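Local atomic coordinates of Lmo1499 protein (Listeria monocytogenes, PDB entry 4IIW), a protein that probably acts as a lytic transglycosylase that cleaves nascent peptidoglycan strands endolytically and so terminates their elongation. Residues S226-K231 against S244-R249; T118-A123 against L133-V138. All blocks are in the same frame, centred on the assembly; numbering follows the deposited sequence.

Contact 1: S226-K231 against S244-R249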
ATOM      1  N   SER B 226     -35.211  -9.749  49.295  1.00 51.90           N
ATOM      2  CA  SER B 226     -34.990 -10.550  48.113  1.00 53.56           C
ATOM      3  C   SER B 226     -33.733 -10.087  47.399  1.00 53.71           C
ATOM      4  O   SER B 226     -32.912 -10.917  47.044  1.00 55.70           O
ATOM      5  CB  SER B 226     -36.198 -10.490  47.177  1.00 52.77           C
ATOM      6  OG  SER B 226     -37.323 -11.065  47.806  1.00 53.48           O
ATOM      7  N   SER B 227     -33.559  -8.771  47.248  1.00 52.34           N
ATOM      8  CA  SER B 227     -32.408  -8.239  46.511  1.00 54.30           C
ATOM      9  C   SER B 227     -31.055  -8.483  47.179  1.00 56.97           C
ATOM     10  O   SER B 227     -30.075  -8.818  46.492  1.00 58.45           O
ATOM     11  CB  SER B 227     -32.559  -6.741  46.223  1.00 52.90           C
ATOM     12  OG  SER B 227     -32.552  -6.004  47.419  1.00 53.31           O
ATOM     13  N   ILE B 228     -30.974  -8.294  48.499  1.00 57.15           N
ATOM     14  CA  ILE B 228     -29.699  -8.513  49.172  1.00 57.78           C
ATOM     15  C   ILE B 228     -29.372 -10.003  49.120  1.00 58.46           C
ATOM     16  O   ILE B 228     -28.189 -10.379  49.093  1.00 59.67           O
ATOM     17  CB  ILE B 228     -29.636  -7.924  50.598  1.00 57.38           C
ATOM     18  CG1 ILE B 228     -30.564  -8.626  51.567  1.00 57.65           C
ATOM     19  CG2 ILE B 228     -29.993  -6.458  50.578  1.00 60.04           C
ATOM     20  CD1 ILE B 228     -30.464  -8.054  52.985  1.00 54.80           C
ATOM     21  N   ILE B 229     -30.414 -10.843  49.079  1.00 56.69           N
ATOM     22  CA  ILE B 229     -30.231 -12.300  48.951  1.00 58.14           C
ATOM     23  C   ILE B 229     -29.745 -12.609  47.539  1.00 59.36           C
ATOM     24  O   ILE B 229     -28.816 -13.399  47.365  1.00 59.97           O
ATOM     25  CB  ILE B 229     -31.531 -13.124  49.236  1.00 57.65           C
ATOM     26  CG1 ILE B 229     -31.998 -12.959  50.686  1.00 58.40           C
ATOM     27  CG2 ILE B 229     -31.304 -14.598  49.001  1.00 56.49           C
ATOM     28  CD1 ILE B 229     -33.372 -13.598  50.973  1.00 56.88           C
ATOM     29  N   GLU B 230     -30.366 -11.970  46.541  1.00 58.73           N
ATOM     30  CA  GLU B 230     -29.996 -12.178  45.128  1.00 61.62           C
ATOM     31  C   GLU B 230     -28.515 -11.876  44.848  1.00 64.22           C
ATOM     32  O   GLU B 230     -27.806 -12.724  44.323  1.00 66.19           O
ATOM     33  CB  GLU B 230     -30.859 -11.326  44.195  1.00 59.79           C
ATOM     34  CG  GLU B 230     -30.650 -11.609  42.693  1.00 60.87           C
ATOM     35  CD  GLU B 230     -31.322 -12.893  42.219  1.00 64.76           C
ATOM     36  OE1 GLU B 230     -32.313 -13.307  42.848  1.00 62.63           O
ATOM     37  OE2 GLU B 230     -30.882 -13.478  41.193  1.00 68.40           O
ATOM     38  N   LYS B 231     -28.051 -10.684  45.219  1.00 65.37           N
ATOM     39  CA  LYS B 231     -26.665 -10.295  44.954  1.00 69.48           C
ATOM     40  C   LYS B 231     -25.621 -11.099  45.742  1.00 74.39           C
ATOM     41  O   LYS B 231     -24.449 -11.073  45.386  1.00 76.91           O
ATOM     42  CB  LYS B 231     -26.438  -8.794  45.206  1.00 68.49           C
ATOM     43  CG  LYS B 231     -27.288  -7.838  44.373  1.00 65.84           C
ATOM     44  CD  LYS B 231     -27.205  -8.098  42.877  1.00 65.77           C
ATOM     45  CE  LYS B 231     -25.790  -7.981  42.308  1.00 69.28           C
ATOM     46  NZ  LYS B 231     -25.763  -8.325  40.838  1.00 67.32           N
ATOM     47  N   SER B 244     -31.664 -16.868  56.171  1.00 68.60           N
ATOM     48  CA  SER B 244     -31.732 -17.074  57.614  1.00 70.77           C
ATOM     49  C   SER B 244     -30.660 -16.290  58.342  1.00 70.49           C
ATOM     50  O   SER B 244     -30.902 -15.788  59.433  1.00 71.23           O
ATOM     51  CB  SER B 244     -31.626 -18.541  57.987  1.00 73.91           C
ATOM     52  OG  SER B 244     -30.321 -19.020  57.782  1.00 80.34           O
ATOM     53  N   VAL B 245     -29.473 -16.189  57.752  1.00 70.16           N
ATOM     54  CA  VAL B 245     -28.407 -15.417  58.372  1.00 69.37           C
ATOM     55  C   VAL B 245     -28.879 -13.990  58.556  1.00 67.08           C
ATOM     56  O   VAL B 245     -28.817 -13.439  59.656  1.00 66.99           O
ATOM     57  CB  VAL B 245     -27.139 -15.380  57.527  1.00 69.91           C
ATOM     58  CG1 VAL B 245     -26.219 -14.289  58.023  1.00 68.89           C
ATOM     59  CG2 VAL B 245     -26.444 -16.726  57.545  1.00 73.15           C
ATOM     60  N   PHE B 246     -29.371 -13.393  57.479  1.00 64.86           N
ATOM     61  CA  PHE B 246     -29.812 -12.018  57.554  1.00 62.88           C
ATOM     62  C   PHE B 246     -30.905 -11.831  58.590  1.00 62.82           C
ATOM     63  O   PHE B 246     -30.818 -10.926  59.415  1.00 62.80           O
ATOM     64  CB  PHE B 246     -30.239 -11.483  56.200  1.00 60.55           C
ATOM     65  CG  PHE B 246     -29.102 -11.321  55.219  1.00 63.55           C
ATOM     66  CD1 PHE B 246     -27.897 -10.750  55.612  1.00 66.39           C
ATOM     67  CD2 PHE B 246     -29.265 -11.651  53.884  1.00 64.03           C
ATOM     68  CE1 PHE B 246     -26.858 -10.575  54.708  1.00 64.36           C
ATOM     69  CE2 PHE B 246     -28.239 -11.463  52.980  1.00 64.80           C
ATOM     70  CZ  PHE B 246     -27.029 -10.923  53.402  1.00 64.89           C
ATOM     71  N   TYR B 247     -31.920 -12.681  58.581  1.00 63.26           N
ATOM     72  CA  TYR B 247     -32.957 -12.541  59.594  1.00 63.89           C
ATOM     73  C   TYR B 247     -32.347 -12.669  61.002  1.00 66.05           C
ATOM     74  O   TYR B 247     -32.656 -11.874  61.898  1.00 66.20           O
ATOM     75  CB  TYR B 247     -34.130 -13.506  59.367  1.00 63.59           C
ATOM     76  CG  TYR B 247     -35.029 -13.079  58.212  1.00 61.99           C
ATOM     77  CD1 TYR B 247     -35.805 -11.925  58.302  1.00 61.34           C
ATOM     78  CD2 TYR B 247     -35.121 -13.834  57.042  1.00 62.58           C
ATOM     79  CE1 TYR B 247     -36.631 -11.519  57.249  1.00 59.56           C
ATOM     80  CE2 TYR B 247     -35.954 -13.443  55.987  1.00 58.86           C
ATOM     81  CZ  TYR B 247     -36.700 -12.282  56.101  1.00 61.24           C
ATOM     82  OH  TYR B 247     -37.521 -11.876  55.066  1.00 62.30           O
ATOM     83  N   ASN B 248     -31.451 -13.632  61.185  1.00 67.95           N
ATOM     84  CA  ASN B 248     -30.820 -13.826  62.482  1.00 70.08           C
ATOM     85  C   ASN B 248     -30.119 -12.562  62.931  1.00 70.84           C
ATOM     86  O   ASN B 248     -30.288 -12.128  64.077  1.00 72.26           O
ATOM     87  CB  ASN B 248     -29.830 -14.989  62.463  1.00 71.96           C
ATOM     88  CG  ASN B 248     -30.508 -16.338  62.377  1.00 71.99           C
ATOM     89  OD1 ASN B 248     -31.723 -16.440  62.485  1.00 68.68           O
ATOM     90  ND2 ASN B 248     -29.714 -17.390  62.206  1.00 73.43           N
ATOM     91  N   ARG B 249     -29.348 -11.958  62.030  1.00 70.31           N
ATOM     92  CA  ARG B 249     -28.627 -10.722  62.361  1.00 70.69           C
ATOM     93  C   ARG B 249     -29.603  -9.606  62.721  1.00 69.64           C
ATOM     94  O   ARG B 249     -29.407  -8.843  63.685  1.00 70.47           O
ATOM     95  CB  ARG B 249     -27.744 -10.265  61.198  1.00 69.73           C
ATOM     96  CG  ARG B 249     -26.569 -11.181  60.933  1.00 73.45           C
ATOM     97  CD  ARG B 249     -25.488 -10.487  60.121  1.00 75.26           C
ATOM     98  NE  ARG B 249     -24.241 -11.251  60.133  1.00 77.88           N
ATOM     99  CZ  ARG B 249     -23.037 -10.746  59.858  1.00 82.41           C
ATOM    100  NH1 ARG B 249     -22.884  -9.457  59.559  1.00 81.77           N
ATOM    101  NH2 ARG B 249     -21.967 -11.531  59.911  1.00 86.31           N
TER
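I228 lies over one face of the F246 ring and overlaps it with the outer part of its longer branch. CD1 of I228 sits 4.1 Å from the centroid of the F246 ring and 18° off the ring normal. This is a CH-pi contact. The methyl is shifted toward the CD2 side of the rim, and I228 CD1 is 3.9 Å from F246 CD2. The methylene takes part as well: I228 CG1 is 3.9 Å from F246 CE2. The first torsion of I228 (chi1 67°) tucks the CG1 branch in among the backbone N and C atoms of its own residue. Beyond CG1 the chain is extended, which carries CD1 out across the ring. I228 and F246 reach past one another from their own helices.

I229 comes to the same ring from another side. Its CG1 lies at the edge, near the ring plane, and is 4.4 Å from F246 CD2. F246 therefore has one isoleucine on a face and the next at its rim. All three residues are buried, and the contact between the segments is apolar. I229 CA and F246 CA, the nearest pair, are 8.6 Å apart. The phenyl ring fills the space between the two backbones.

The F246 side chain is also about 4 Å from that of E232, a residue predicted to be important for catalytic activity. The packing thus borders the probable active site of this MltG-family enzyme. Within helix 219-232, M225 also touches F246. I229 packs on S304 and A307 of helix 302-309, while E230 OE1 is hydrogen-bonded to S304 OG. On helix 239-251, V245 and R249 lean on F319 and Y318 of strand 318-321.

Contact 2: T118-A123 against L133-V138; sequences TLDQIA and LKKADV
The D120 carboxylate is met by the K135 ammonium group from above its plane. K135 NZ lies 50° out of that plane as seen from OD2, and the NZ to D120 OD2 distance is 2.8 Å. The other flat group, the Q121 amide, is held within segment 118-123: its OE1 accepts from T118 N at 3.1 Å, one half of a capping box. The motif is a helix-loop-helix hairpin, with a salt bridge joining the first turns of helices 119-129 and 135-143.

K135 starts with CG anti to its own backbone N (chi1 -170°) and stays extended to the end. This reach takes NZ across to D120, and the two side chains cross at about a right angle. D124 OD1, one turn further along helix 119-129, forms a second salt bridge with K135 NZ. Two carboxylates thus grip one ammonium group, which probably helps to keep the lysine charged.

Next to the ion pair the contact is apolar. A123 points its methyl at the second helix, and A123 CB is 4.0 Å from V138 CG1. The small side chain allows a close approach: A123 CA and K135 CA are 6.2 Å apart. L139 adds to this packing on A123 and D120. I126 covers V138 from the first helix.

The capping box closes the start of helix 119-129. T118 is the N-cap residue, and E173 OE2 accepts a further bond from L119 N. K134 takes the N-cap position of the second helix. The bond from T118 N to Q121 OE1 is the reciprocal one. The capping bond itself is weak: Q121 N donates to T118 OG1 at 3.4 Å, with an N-H...O angle of 165°.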
ATOM      1  N   THR B 118     -29.788  -3.736  38.297  1.00 56.73           N
ATOM      2  CA  THR B 118     -30.181  -2.444  38.839  1.00 55.90           C
ATOM      3  C   THR B 118     -30.866  -1.659  37.743  1.00 54.35           C
ATOM      4  O   THR B 118     -30.801  -2.032  36.572  1.00 53.83           O
ATOM      5  CB  THR B 118     -28.954  -1.646  39.226  1.00 58.95           C
ATOM      6  OG1 THR B 118     -28.203  -1.313  38.037  1.00 60.38           O
ATOM      7  CG2 THR B 118     -28.076  -2.455  40.178  1.00 59.29           C
ATOM      8  N   LEU B 119     -31.491  -0.547  38.095  1.00 54.16           N
ATOM      9  CA  LEU B 119     -32.167   0.277  37.076  1.00 53.32           C
ATOM     10  C   LEU B 119     -31.166   0.782  36.022  1.00 54.20           C
ATOM     11  O   LEU B 119     -31.508   0.923  34.859  1.00 55.40           O
ATOM     12  CB  LEU B 119     -32.900   1.473  37.701  1.00 52.38           C
ATOM     13  CG  LEU B 119     -34.000   1.229  38.744  1.00 51.49           C
ATOM     14  CD1 LEU B 119     -34.559   2.583  39.203  1.00 49.85           C
ATOM     15  CD2 LEU B 119     -35.119   0.342  38.222  1.00 44.19           C
ATOM     16  N   ASP B 120     -29.925   1.032  36.418  1.00 56.38           N
ATOM     17  CA  ASP B 120     -28.934   1.537  35.453  1.00 58.48           C
ATOM     18  C   ASP B 120     -28.698   0.504  34.333  1.00 56.98           C
ATOM     19  O   ASP B 120     -28.657   0.847  33.153  1.00 55.44           O
ATOM     20  CB  ASP B 120     -27.603   1.888  36.131  1.00 59.81           C
ATOM     21  CG  ASP B 120     -26.871   3.012  35.415  1.00 64.88           C
ATOM     22  OD1 ASP B 120     -27.288   4.182  35.607  1.00 68.15           O
ATOM     23  OD2 ASP B 120     -25.876   2.746  34.695  1.00 66.93           O
ATOM     24  N   GLN B 121     -28.565  -0.757  34.735  1.00 56.48           N
ATOM     25  CA  GLN B 121     -28.316  -1.860  33.804  1.00 56.93           C
ATOM     26  C   GLN B 121     -29.541  -2.139  32.936  1.00 54.62           C
ATOM     27  O   GLN B 121     -29.412  -2.480  31.754  1.00 53.53           O
ATOM     28  CB  GLN B 121     -27.887  -3.117  34.574  1.00 57.61           C
ATOM     29  CG  GLN B 121     -26.567  -2.952  35.318  1.00 59.72           C
ATOM     30  CD  GLN B 121     -26.243  -4.095  36.278  1.00 60.42           C
ATOM     31  OE1 GLN B 121     -27.096  -4.571  37.015  1.00 57.80           O
ATOM     32  NE2 GLN B 121     -24.981  -4.494  36.302  1.00 66.74           N
ATOM     33  N   ILE B 122     -30.726  -1.981  33.524  1.00 52.95           N
ATOM     34  CA  ILE B 122     -31.961  -2.161  32.784  1.00 50.43           C
ATOM     35  C   ILE B 122     -32.003  -1.069  31.732  1.00 51.27           C
ATOM     36  O   ILE B 122     -32.424  -1.303  30.603  1.00 51.52           O
ATOM     37  CB  ILE B 122     -33.203  -2.104  33.708  1.00 49.23           C
ATOM     38  CG1 ILE B 122     -33.190  -3.299  34.673  1.00 50.48           C
ATOM     39  CG2 ILE B 122     -34.523  -2.134  32.893  1.00 43.16           C
ATOM     40  CD1 ILE B 122     -34.276  -3.251  35.763  1.00 48.52           C
ATOM     41  N   ALA B 123     -31.532   0.119  32.092  1.00 52.16           N
ATOM     42  CA  ALA B 123     -31.536   1.237  31.156  1.00 54.02           C
ATOM     43  C   ALA B 123     -30.699   0.922  29.904  1.00 55.57           C
ATOM     44  O   ALA B 123     -31.058   1.328  28.794  1.00 54.81           O
ATOM     45  CB  ALA B 123     -31.049   2.499  31.835  1.00 55.23           C
ATOM     46  N   LEU B 133     -34.010   5.626  21.722  1.00 70.37           N
ATOM     47  CA  LEU B 133     -34.011   6.137  23.096  1.00 67.95           C
ATOM     48  C   LEU B 133     -32.588   6.359  23.633  1.00 68.64           C
ATOM     49  O   LEU B 133     -31.663   5.602  23.331  1.00 69.01           O
ATOM     50  CB  LEU B 133     -34.773   5.194  24.031  1.00 64.64           C
ATOM     51  CG  LEU B 133     -36.298   5.067  23.883  1.00 63.98           C
ATOM     52  CD1 LEU B 133     -36.792   3.998  24.861  1.00 61.69           C
ATOM     53  CD2 LEU B 133     -37.024   6.385  24.134  1.00 59.53           C
ATOM     54  N   LYS B 134     -32.438   7.412  24.431  1.00 68.53           N
ATOM     55  CA  LYS B 134     -31.167   7.792  25.044  1.00 69.56           C
ATOM     56  C   LYS B 134     -31.129   7.395  26.522  1.00 66.99           C
ATOM     57  O   LYS B 134     -32.133   7.514  27.233  1.00 65.27           O
ATOM     58  CB  LYS B 134     -30.935   9.294  24.889  1.00 72.02           C
ATOM     59  CG  LYS B 134     -30.274   9.681  23.579  1.00 78.50           C
ATOM     60  CD  LYS B 134     -31.115   9.428  22.330  1.00 80.30           C
ATOM     61  CE  LYS B 134     -30.227   9.454  21.069  1.00 85.01           C
ATOM     62  NZ  LYS B 134     -29.259  10.596  21.061  1.00 86.53           N
ATOM     63  N   LYS B 135     -29.966   6.941  26.986  1.00 67.12           N
ATOM     64  CA  LYS B 135     -29.829   6.480  28.369  1.00 65.85           C
ATOM     65  C   LYS B 135     -30.224   7.525  29.415  1.00 65.68           C
ATOM     66  O   LYS B 135     -30.943   7.211  30.357  1.00 65.13           O
ATOM     67  CB  LYS B 135     -28.414   5.968  28.660  1.00 67.40           C
ATOM     68  CG  LYS B 135     -28.311   5.259  30.022  1.00 66.10           C
ATOM     69  CD  LYS B 135     -26.969   4.585  30.259  1.00 67.11           C
ATOM     70  CE  LYS B 135     -26.988   3.869  31.598  1.00 66.76           C
ATOM     71  NZ  LYS B 135     -25.788   3.037  31.868  1.00 66.23           N
ATOM     72  N   ALA B 136     -29.762   8.756  29.248  1.00 68.21           N
ATOM     73  CA  ALA B 136     -30.062   9.824  30.205  1.00 68.65           C
ATOM     74  C   ALA B 136     -31.573  10.043  30.411  1.00 65.80           C
ATOM     75  O   ALA B 136     -32.007  10.296  31.527  1.00 64.06           O
ATOM     76  CB  ALA B 136     -29.377  11.137  29.774  1.00 71.32           C
ATOM     77  N   ASP B 137     -32.353   9.935  29.333  1.00 65.54           N
ATOM     78  CA  ASP B 137     -33.815  10.139  29.386  1.00 64.31           C
ATOM     79  C   ASP B 137     -34.538   8.993  30.074  1.00 60.28           C
ATOM     80  O   ASP B 137     -35.493   9.215  30.826  1.00 60.29           O
ATOM     81  CB  ASP B 137     -34.383  10.264  27.985  1.00 64.88           C
ATOM     82  CG  ASP B 137     -33.783  11.397  27.212  1.00 74.26           C
ATOM     83  OD1 ASP B 137     -33.034  12.215  27.812  1.00 81.05           O
ATOM     84  OD2 ASP B 137     -34.058  11.468  25.992  1.00 78.62           O
ATOM     85  N   VAL B 138     -34.102   7.771  29.771  1.00 57.22           N
ATOM     86  CA  VAL B 138     -34.661   6.579  30.363  1.00 52.78           C
ATOM     87  C   VAL B 138     -34.431   6.610  31.859  1.00 53.66           C
ATOM     88  O   VAL B 138     -35.305   6.224  32.619  1.00 52.96           O
ATOM     89  CB  VAL B 138     -34.022   5.304  29.767  1.00 52.85           C
ATOM     90  CG1 VAL B 138     -34.493   4.040  30.505  1.00 40.69           C
ATOM     91  CG2 VAL B 138     -34.321   5.217  28.278  1.00 49.63           C
TER

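In the fold
From the N terminus, the chain first passes the sheet of strands 39-43 and 83-87. It then reaches contact 2, which closes the short connection between helices 119-129 and 135-143. Contact 1 comes later and closes the loop 233-238 between helices 219-232 and 239-251. The two contacts follow in series and neither nests in the other. Their centres lie 27 Å apart, and their nearest atoms are about 6 Å apart without touching. K231 of contact 1 bonds through NZ to G116 O, just before segment 118-123. Contact 1 belongs to the part near E232, with helix 302-309 and strand 318-321; contact 2 lies away from that site, beside helix 190-204.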